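Local coordinates for dihydropteroate synthase (Burkholderia cenocepacia, PDB 2Y5S), which probably catalyses the condensation of para-aminobenzoate with 6-hydroxymethyl-7,8-dihydropterin diphosphate to form 7,8-dihydropteroate, a step of folate biosynthesis, at residues 52-55 with 56-60; 123-126 with 127-131; 174-177 with 178-181; 245-248 with 249-252. All coordinates share one frame; numbering follows the deposited sequence.

Contact 1 of 4, residues 52-55 with 56-60; sequences AERM and IAEGA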
loop_
_atom_site.group_PDB
_atom_site.type_symbol
_atom_site.label_atom_id
_atom_site.label_comp_id
_atom_site.label_asym_id
_atom_site.label_seq_id
_atom_site.Cartn_x
_atom_site.Cartn_y
_atom_site.Cartn_z
ATOM N N ALA B 52 -11.430 11.388 18.435
ATOM C CA ALA B 52 -12.470 11.300 17.414
ATOM C C ALA B 52 -12.455 12.504 16.479
ATOM O O ALA B 52 -12.537 12.342 15.261
ATOM C CB ALA B 52 -13.863 11.136 18.072
ATOM N N GLU B 53 -12.349 13.705 17.051
ATOM C CA GLU B 53 -12.238 14.937 16.264
ATOM C C GLU B 53 -11.018 14.913 15.346
ATOM O O GLU B 53 -11.124 15.238 14.164
ATOM C CB GLU B 53 -12.182 16.167 17.185
ATOM C CG GLU B 53 -13.545 16.543 17.736
ATOM C CD GLU B 53 -13.478 17.469 18.938
ATOM O OE1 GLU B 53 -12.408 18.052 19.212
ATOM O OE2 GLU B 53 -14.508 17.599 19.619
ATOM N N ARG B 54 -9.871 14.516 15.892
ATOM C CA ARG B 54 -8.645 14.353 15.105
ATOM C C ARG B 54 -8.841 13.343 13.960
ATOM O O ARG B 54 -8.450 13.615 12.829
ATOM C CB ARG B 54 -7.482 13.919 16.021
ATOM C CG ARG B 54 -6.170 13.547 15.318
ATOM C CD ARG B 54 -5.632 14.689 14.462
ATOM N NE ARG B 54 -5.551 15.949 15.200
ATOM C CZ ARG B 54 -4.497 16.374 15.901
ATOM N NH1 ARG B 54 -3.387 15.644 15.993
ATOM N NH2 ARG B 54 -4.555 17.549 16.524
ATOM N N MET B 55 -9.451 12.194 14.253
ATOM C CA MET B 55 -9.678 11.168 13.212
ATOM C C MET B 55 -10.603 11.660 12.093
ATOM O O MET B 55 -10.324 11.426 10.916
ATOM C CB MET B 55 -10.174 9.842 13.813
ATOM C CG MET B 55 -9.033 9.029 14.448
ATOM S SD MET B 55 -9.516 7.391 15.028
ATOM C CE MET B 55 -10.834 7.812 16.143
ATOM N N ILE B 56 -11.672 12.370 12.452
ATOM C CA ILE B 56 -12.524 13.009 11.448
ATOM C C ILE B 56 -11.715 14.012 10.610
ATOM O O ILE B 56 -11.798 14.007 9.383
ATOM C CB ILE B 56 -13.759 13.695 12.083
ATOM C CG1 ILE B 56 -14.700 12.636 12.677
ATOM C CG2 ILE B 56 -14.495 14.558 11.030
ATOM C CD1 ILE B 56 -15.535 13.145 13.844
ATOM N N ALA B 57 -10.914 14.851 11.264
ATOM C CA ALA B 57 -10.059 15.795 10.546
ATOM C C ALA B 57 -9.093 15.087 9.594
ATOM O O ALA B 57 -8.761 15.622 8.528
ATOM C CB ALA B 57 -9.277 16.678 11.542
ATOM N N GLU B 58 -8.647 13.886 9.968
ATOM C CA GLU B 58 -7.725 13.107 9.133
ATOM C C GLU B 58 -8.428 12.366 7.985
ATOM O O GLU B 58 -7.768 11.804 7.134
ATOM C CB GLU B 58 -6.929 12.105 9.979
ATOM C CG GLU B 58 -5.860 12.755 10.840
ATOM C CD GLU B 58 -5.166 11.771 11.761
ATOM O OE1 GLU B 58 -5.311 10.546 11.579
ATOM O OE2 GLU B 58 -4.453 12.218 12.672
ATOM N N GLY B 59 -9.755 12.369 7.978
ATOM C CA GLY B 59 -10.538 11.798 6.885
ATOM C C GLY B 59 -11.318 10.541 7.239
ATOM O O GLY B 59 -11.813 9.864 6.347
ATOM N N ALA B 60 -11.459 10.224 8.526
ATOM C CA ALA B 60 -12.270 9.062 8.916
ATOM C C ALA B 60 -13.703 9.248 8.419
ATOM O O ALA B 60 -14.295 10.326 8.597
ATOM C CB ALA B 60 -12.261 8.881 10.421
#
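Residues 52-55 and 56-60 meet in the C-terminal turns of helix 45-58, an intrahelical contact that runs on into the turn by which the chain leaves the helix for strand 62-66. Regular i to i+4 bonds close the last turns: Ile56 N to Ala52 O and Ala57 N to Glu53 O, followed by Glu58 N to Arg54 O, which at 2.9 Å is as short as the others but more bent, 139° at the hydrogen. Beyond it the pattern changes. The carbonyl of Met55 receives Ala60 N at 2.9 Å, while Gly59 N turns back to Ile56 O at 3.0 Å. With Gly59 at positive phi this is a Schellman motif, here ending the first helix of the TIM barrel, and the 6→1 bond brings Ala60 CB over Met55, 4.1 Å from its CB. Both of these side chains face inward and touch Val274 at the start of helix 274-291. On the outer side Arg54 crosses Glu58 by its aliphatic part: CG lies anti to the backbone N (chi1 173°), and CD comes within 3.3 Å of Glu58 OE2. The charged ends stay apart, with Arg54 NE 4.6 Å from that oxygen and the two planes turned 39° against each other. Glu58 OE1 instead accepts from Ala275 N, tying the helix end to the start of the last barrel helix.

Contact 2 of 4, residues 123-126 with 127-131; sequences DIWG and FRQPG. With EDO (1,2-ethanediol), chain V.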
loop_
_atom_site.group_PDB
_atom_site.type_symbol
_atom_site.label_atom_id
_atom_site.label_comp_id
_atom_site.label_asym_id
_atom_site.label_seq_id
_atom_site.Cartn_x
_atom_site.Cartn_y
_atom_site.Cartn_z
ATOM N N ASP B 123 -20.069 -6.710 15.599
ATOM C CA ASP B 123 -20.094 -7.831 16.560
ATOM C C ASP B 123 -19.138 -8.982 16.209
ATOM O O ASP B 123 -19.374 -9.755 15.286
ATOM C CB ASP B 123 -21.515 -8.366 16.703
ATOM C CG ASP B 123 -21.646 -9.453 17.778
ATOM O OD1 ASP B 123 -20.691 -9.699 18.544
ATOM O OD2 ASP B 123 -22.722 -10.075 17.838
ATOM N N ILE B 124 -18.078 -9.104 16.982
ATOM C CA ILE B 124 -17.116 -10.174 16.809
ATOM C C ILE B 124 -17.757 -11.560 16.936
ATOM O O ILE B 124 -17.239 -12.510 16.385
ATOM C CB ILE B 124 -15.890 -10.052 17.761
ATOM C CG1 ILE B 124 -16.306 -10.029 19.229
ATOM C CG2 ILE B 124 -15.077 -8.781 17.420
ATOM C CD1 ILE B 124 -15.203 -10.527 20.190
ATOM N N TRP B 125 -18.881 -11.673 17.646
ATOM C CA TRP B 125 -19.562 -12.957 17.776
ATOM C C TRP B 125 -20.654 -13.203 16.733
ATOM O O TRP B 125 -21.333 -14.223 16.797
ATOM C CB TRP B 125 -20.127 -13.145 19.200
ATOM C CG TRP B 125 -19.101 -13.654 20.156
ATOM C CD1 TRP B 125 -18.512 -12.959 21.147
ATOM C CD2 TRP B 125 -18.533 -14.970 20.193
ATOM N NE1 TRP B 125 -17.597 -13.735 21.796
ATOM C CE2 TRP B 125 -17.595 -14.984 21.234
ATOM C CE3 TRP B 125 -18.715 -16.130 19.431
ATOM C CZ2 TRP B 125 -16.846 -16.123 21.559
ATOM C CZ3 TRP B 125 -17.978 -17.262 19.751
ATOM C CH2 TRP B 125 -17.048 -17.248 20.803
ATOM N N GLY B 126 -20.823 -12.281 15.782
ATOM C CA GLY B 126 -21.710 -12.503 14.642
ATOM C C GLY B 126 -23.164 -12.667 15.064
ATOM O O GLY B 126 -23.922 -13.411 14.446
ATOM N N PHE B 127 -23.520 -11.972 16.137
ATOM C CA PHE B 127 -24.868 -11.940 16.700
ATOM C C PHE B 127 -25.292 -13.276 17.255
ATOM O O PHE B 127 -26.486 -13.599 17.304
ATOM C CB PHE B 127 -25.861 -11.321 15.684
ATOM C CG PHE B 127 -25.429 -9.957 15.240
ATOM C CD1 PHE B 127 -25.646 -8.860 16.049
ATOM C CD2 PHE B 127 -24.708 -9.785 14.074
ATOM C CE1 PHE B 127 -25.197 -7.613 15.680
ATOM C CE2 PHE B 127 -24.246 -8.542 13.703
ATOM C CZ PHE B 127 -24.485 -7.451 14.509
ATOM N N ARG B 128 -24.305 -14.031 17.737
ATOM C CA ARG B 128 -24.563 -15.337 18.306
ATOM C C ARG B 128 -24.830 -15.298 19.810
ATOM O O ARG B 128 -25.360 -16.261 20.349
ATOM C CB ARG B 128 -23.411 -16.310 18.009
ATOM C CG ARG B 128 -23.426 -16.851 16.590
ATOM C CD ARG B 128 -22.313 -17.864 16.390
ATOM N NE ARG B 128 -20.990 -17.235 16.311
ATOM C CZ ARG B 128 -19.846 -17.912 16.348
ATOM N NH1 ARG B 128 -19.853 -19.243 16.497
ATOM N NH2 ARG B 128 -18.691 -17.261 16.238
ATOM N N GLN B 129 -24.442 -14.228 20.505
ATOM C CA GLN B 129 -24.660 -14.184 21.945
ATOM C C GLN B 129 -26.146 -14.169 22.204
ATOM O O GLN B 129 -26.896 -13.531 21.455
ATOM C CB GLN B 129 -23.991 -12.983 22.619
ATOM C CG GLN B 129 -22.466 -13.049 22.656
ATOM C CD GLN B 129 -21.933 -14.214 23.456
ATOM O OE1 GLN B 129 -22.568 -14.678 24.388
ATOM N NE2 GLN B 129 -20.742 -14.685 23.094
ATOM N N PRO B 130 -26.591 -14.905 23.237
ATOM C CA PRO B 130 -28.022 -15.006 23.497
ATOM C C PRO B 130 -28.673 -13.630 23.608
ATOM O O PRO B 130 -28.247 -12.828 24.434
ATOM C CB PRO B 130 -28.076 -15.774 24.833
ATOM C CG PRO B 130 -26.894 -16.635 24.791
ATOM C CD PRO B 130 -25.819 -15.784 24.142
ATOM N N GLY B 131 -29.662 -13.363 22.754
ATOM C CA GLY B 131 -30.401 -12.113 22.775
ATOM C C GLY B 131 -29.877 -10.994 21.867
ATOM O O GLY B 131 -30.485 -9.931 21.803
HETATM C C1 EDO V . -18.441 -21.603 13.856
HETATM O O1 EDO V . -17.623 -22.400 12.997
HETATM C C2 EDO V . -17.609 -20.416 14.314
HETATM O O2 EDO V . -17.420 -20.490 15.727
HETATM O O HOH W 1 -23.289 -11.401 20.015
HETATM O O HOH W 2 -18.489 -14.613 15.051
#
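Asp123 and Phe127 touch through both backbone and ring. Asp123 OD2 takes the N-H of Phe127 at 2.7 Å, from above the carboxylate plane, and Asp123 CB sits over one face of the phenyl ring, 3.9 Å from its centroid, in a CH-pi contact. The second focus is the carbonyl of Trp125, which accepts both Arg128 N and Arg128 NE, each at 3.1 Å and from opposite faces of its plane. A bend at chi3 (-73°) curls the arginine back to this oxygen and turns a guanidinium face to the CE3 corner of the indole, Arg128 NH2 lying 3.4 Å from Trp125 CE3; the planes are 55° apart, so the two are not stacked. Over one face of the indole stands the amide nitrogen of Gln129, 3.4 Å from Trp125 CD1, with the amide almost upright on the ring and its N-H bonded to Pro152 O.

These side chains are held by two overlapping turns, type I from Asp123 to Gly126 and type I' from Trp125 to Arg128, in the loop that follows barrel strand 120-123. Asp123 OD1 accepts Trp125 N at 2.8 Å, an Asx turn, so one carboxylate grips the loop at two points; a water joins its OD2 to Gln129 N. A second water links Arg128 NH2 to the carbonyl of Ile124, a residue of the dihydropteroate pocket. Farther out, Arg128 NH2 also reaches Met148 O, NH1 donates to an ethanediol, and Tyr105 meets the indole edge-to-face.

Contact 3 of 4, residues 174-177 with 178-181; sequences AARA and QALR. With EDO (1,2-ethanediol), chain U.
Three like-signed bends, chi1 -59°, chi2 -44° and chi3 -55°, curl the side chain of Arg176 into a compact form that stands off the helix, with a face of its guanidinium toward the methyl of Ala179, one turn on. The approach is a loose one, Arg176 NH1 standing 4.0 Å from Ala179 CB. At its edge, in plane, NH1 donates to O1 of an ethanediol at 2.9 Å, a nearly straight bond; C1 of the same diol rests 3.7 Å from Ala175 CB. NE hydrogen-bonds to Gly126 O of the loop after strand 120-123, which helps fix the rotation of the group. Beneath these side chains runs the regular alpha-helical backbone of helix 165-182, one of the outer helices of the TIM barrel, with i to i+4 bonds such as Leu180 N to Arg176 O at 3.0 Å and Arg181 N to Ala177 O at 2.9 Å. Side chains divide by face: Leu180 goes inward against Ile190 of strand 190-193 and Ile133 of helix 132-136, the latter also meeting Arg176 and Ala179. On the exposed side lies Gln178, whose CG is opposite the backbone N and whose chain then bends at chi2, so that NE2 hydrogen-bonds to OD1 of Asp182.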
loop_
_atom_site.group_PDB
_atom_site.type_symbol
_atom_site.label_atom_id
_atom_site.label_comp_id
_atom_site.label_asym_id
_atom_site.label_seq_id
_atom_site.Cartn_x
_atom_site.Cartn_y
_atom_site.Cartn_z
ATOM N N ALA B 174 -22.870 -16.624 5.694
ATOM C CA ALA B 174 -24.149 -16.846 5.016
ATOM C C ALA B 174 -25.242 -17.231 6.016
ATOM O O ALA B 174 -26.363 -16.715 5.961
ATOM C CB ALA B 174 -23.998 -17.919 3.948
ATOM N N ALA B 175 -24.900 -18.129 6.935
ATOM C CA ALA B 175 -25.803 -18.541 7.993
ATOM C C ALA B 175 -26.136 -17.399 8.960
ATOM O O ALA B 175 -27.279 -17.285 9.420
ATOM C CB ALA B 175 -25.218 -19.754 8.754
ATOM N N ARG B 176 -25.161 -16.549 9.273
ATOM C CA ARG B 176 -25.436 -15.432 10.185
ATOM C C ARG B 176 -26.377 -14.405 9.527
ATOM O O ARG B 176 -27.324 -13.930 10.163
ATOM C CB ARG B 176 -24.141 -14.796 10.711
ATOM C CG ARG B 176 -23.205 -15.764 11.488
ATOM C CD ARG B 176 -23.947 -16.660 12.483
ATOM N NE ARG B 176 -24.745 -15.849 13.408
ATOM C CZ ARG B 176 -25.808 -16.277 14.093
ATOM N NH1 ARG B 176 -26.245 -17.530 13.980
ATOM N NH2 ARG B 176 -26.450 -15.437 14.896
ATOM N N ALA B 177 -26.155 -14.110 8.249
ATOM C CA ALA B 177 -27.026 -13.191 7.514
ATOM C C ALA B 177 -28.432 -13.742 7.423
ATOM O O ALA B 177 -29.398 -12.999 7.574
ATOM C CB ALA B 177 -26.504 -12.919 6.127
ATOM N N GLN B 178 -28.550 -15.038 7.163
ATOM C CA GLN B 178 -29.849 -15.683 7.146
ATOM C C GLN B 178 -30.548 -15.562 8.502
ATOM O O GLN B 178 -31.751 -15.282 8.559
ATOM C CB GLN B 178 -29.716 -17.164 6.776
ATOM C CG GLN B 178 -31.069 -17.884 6.587
ATOM C CD GLN B 178 -31.889 -17.301 5.455
ATOM O OE1 GLN B 178 -31.408 -17.199 4.330
ATOM N NE2 GLN B 178 -33.137 -16.911 5.746
ATOM N N ALA B 179 -29.807 -15.786 9.586
ATOM C CA ALA B 179 -30.398 -15.733 10.923
ATOM C C ALA B 179 -30.908 -14.335 11.237
ATOM O O ALA B 179 -31.978 -14.179 11.817
ATOM C CB ALA B 179 -29.404 -16.207 11.985
ATOM N N LEU B 180 -30.146 -13.317 10.852
ATOM C CA LEU B 180 -30.609 -11.929 10.968
ATOM C C LEU B 180 -31.877 -11.697 10.120
ATOM O O LEU B 180 -32.849 -11.111 10.595
ATOM C CB LEU B 180 -29.509 -10.942 10.552
ATOM C CG LEU B 180 -28.340 -10.826 11.526
ATOM C CD1 LEU B 180 -27.185 -10.014 10.910
ATOM C CD2 LEU B 180 -28.827 -10.217 12.838
ATOM N N ARG B 181 -31.850 -12.148 8.868
ATOM C CA ARG B 181 -32.977 -11.950 7.961
ATOM C C ARG B 181 -34.249 -12.675 8.415
ATOM O O ARG B 181 -35.353 -12.123 8.295
ATOM C CB ARG B 181 -32.599 -12.336 6.533
ATOM C CG ARG B 181 -31.636 -11.311 5.906
ATOM C CD ARG B 181 -31.219 -11.657 4.501
ATOM N NE ARG B 181 -32.370 -11.805 3.622
ATOM C CZ ARG B 181 -32.761 -12.937 3.034
ATOM N NH1 ARG B 181 -32.076 -14.073 3.171
ATOM N NH2 ARG B 181 -33.852 -12.923 2.279
HETATM C C1 EDO U . -23.951 -20.615 12.107
HETATM O O1 EDO U . -25.036 -19.790 12.559
HETATM C C2 EDO U . -23.030 -21.003 13.260
HETATM O O2 EDO U . -23.518 -20.483 14.504
#

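Contact 4 of 4, residues 245-248 with 249-252; sequences KPPL and ERVA. With EDO (1,2-ethanediol), chain T.
Arg250 folds against the chain that precedes it and makes the tight half of this contact. Its NE and NH2 both grip the carbonyl oxygen of Lys245, side-on, at 2.8 and 3.0 Å, with that oxygen in the guanidinium plane. Arg250 NH2 also donates to O1 of an ethanediol, 2.7 Å away, and Arg250 NH1 to Arg234 O. An extended chain from CG to NE carries the group alongside Pro247, and one guanidinium face lies over the Pro246-Pro247 peptide, Pro247 N standing 3.6 Å above the plane. Backbone bonds shape the turn underneath: Glu249 N to Pro246 O and the longer Arg250 N to Pro247 O at 3.2 Å lead through a short 3-10 segment to helix 251-263, for which Arg250 is the N-cap residue.

The other side is looser and largely solvent-exposed. The carboxylate of Glu249 meets carbon atoms of its two neighbours, OE1 lying 3.6 Å from both Lys245 CD and Pro246 CD. Lys245 NZ remains 5.1 Å from Glu249 OE1; it forms a salt bridge with Asp279 of the second subunit, and a water connects it to Glu249 O. On the tight side, by contrast, Lys245 O, the diol and Arg234 O together hold the guanidinium flat and fix its rotation, about 5 Å from bound dihydropteroate.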
loop_
_atom_site.group_PDB
_atom_site.type_symbol
_atom_site.label_atom_id
_atom_site.label_comp_id
_atom_site.label_asym_id
_atom_site.label_seq_id
_atom_site.Cartn_x
_atom_site.Cartn_y
_atom_site.Cartn_z
ATOM N N LYS B 245 8.055 -7.179 14.613
ATOM C CA LYS B 245 7.974 -5.848 15.214
ATOM C C LYS B 245 6.660 -5.675 15.981
ATOM O O LYS B 245 5.643 -6.299 15.635
ATOM C CB LYS B 245 8.167 -4.760 14.154
ATOM C CG LYS B 245 9.533 -4.873 13.456
ATOM C CD LYS B 245 9.991 -3.576 12.789
ATOM C CE LYS B 245 9.232 -3.292 11.519
ATOM N NZ LYS B 245 9.915 -2.270 10.675
ATOM N N PRO B 246 6.679 -4.858 17.049
ATOM C CA PRO B 246 5.508 -4.738 17.907
ATOM C C PRO B 246 4.450 -3.815 17.298
ATOM O O PRO B 246 4.747 -3.101 16.336
ATOM C CB PRO B 246 6.097 -4.160 19.209
ATOM C CG PRO B 246 7.213 -3.329 18.755
ATOM C CD PRO B 246 7.801 -4.036 17.547
ATOM N N PRO B 247 3.223 -3.818 17.855
ATOM C CA PRO B 247 2.052 -3.140 17.250
ATOM C C PRO B 247 2.288 -1.718 16.731
ATOM O O PRO B 247 1.872 -1.378 15.609
ATOM C CB PRO B 247 1.041 -3.131 18.395
ATOM C CG PRO B 247 1.342 -4.379 19.135
ATOM C CD PRO B 247 2.856 -4.490 19.117
ATOM N N LEU B 248 2.975 -0.900 17.517
ATOM C CA LEU B 248 3.230 0.489 17.140
ATOM C C LEU B 248 4.189 0.646 15.959
ATOM O O LEU B 248 4.247 1.712 15.353
ATOM C CB LEU B 248 3.749 1.280 18.356
ATOM C CG LEU B 248 2.707 1.451 19.470
ATOM C CD1 LEU B 248 3.289 2.251 20.628
ATOM C CD2 LEU B 248 1.446 2.136 18.938
ATOM N N GLU B 249 4.919 -0.419 15.613
ATOM C CA GLU B 249 5.826 -0.396 14.475
ATOM C C GLU B 249 5.235 -1.087 13.227
ATOM O O GLU B 249 5.972 -1.511 12.346
ATOM C CB GLU B 249 7.163 -1.015 14.879
ATOM C CG GLU B 249 7.898 -0.144 15.904
ATOM C CD GLU B 249 9.142 -0.793 16.466
ATOM O OE1 GLU B 249 9.786 -1.587 15.738
ATOM O OE2 GLU B 249 9.470 -0.501 17.638
ATOM N N ARG B 250 3.909 -1.169 13.143
ATOM C CA ARG B 250 3.256 -1.917 12.073
ATOM C C ARG B 250 2.434 -1.024 11.153
ATOM O O ARG B 250 1.582 -1.526 10.418
ATOM C CB ARG B 250 2.359 -3.005 12.661
ATOM C CG ARG B 250 3.102 -4.052 13.470
ATOM C CD ARG B 250 2.183 -5.061 14.115
ATOM N NE ARG B 250 2.935 -5.987 14.969
ATOM C CZ ARG B 250 2.394 -6.862 15.817
ATOM N NH1 ARG B 250 1.083 -6.938 15.957
ATOM N NH2 ARG B 250 3.168 -7.667 16.540
ATOM N N VAL B 251 2.710 0.280 11.150
ATOM C CA VAL B 251 1.859 1.216 10.416
ATOM C C VAL B 251 1.948 0.976 8.914
ATOM O O VAL B 251 0.909 0.851 8.256
ATOM C CB VAL B 251 2.172 2.700 10.743
ATOM C CG1 VAL B 251 1.229 3.631 9.968
ATOM C CG2 VAL B 251 2.084 2.956 12.265
ATOM N N ALA B 252 3.165 0.913 8.367
ATOM C CA ALA B 252 3.315 0.688 6.921
ATOM C C ALA B 252 2.732 -0.640 6.493
ATOM O O ALA B 252 2.068 -0.729 5.460
ATOM C CB ALA B 252 4.783 0.803 6.470
HETATM C C1 EDO T . 1.019 -8.382 19.170
HETATM O O1 EDO T . 2.097 -9.113 18.569
HETATM C C2 EDO T . -0.270 -8.693 18.420
HETATM O O2 EDO T . -1.097 -7.533 18.319
HETATM O O HOH W 3 8.580 0.164 11.915
HETATM O O HOH W 4 5.174 1.922 12.238
#

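How the contacts relate
Contacts 2 and 3 form one neighbourhood, their centres 12 Å apart: Arg128 CG lies 3.5 Å from Arg176 CZ, and Phe127 CD2 lies 4.0 Å from Leu180 CD1, so helix 165-182 backs the loop after strand 120-123. Across the barrel, contact 1 is on the opposite side of the chain's centre from both, 29 Å from contact 2 between centres. Contact 4 lies nearer to it, the nearest atoms about 10 Å apart. Bound dihydropteroate relates to them unequally: Ile124 of contact 2 touches it and the Arg250 side chain of contact 4 is about 5 Å away, whereas Leu180 in contact 3 and Met55 in contact 1 stand back at about 12 and 14 Å.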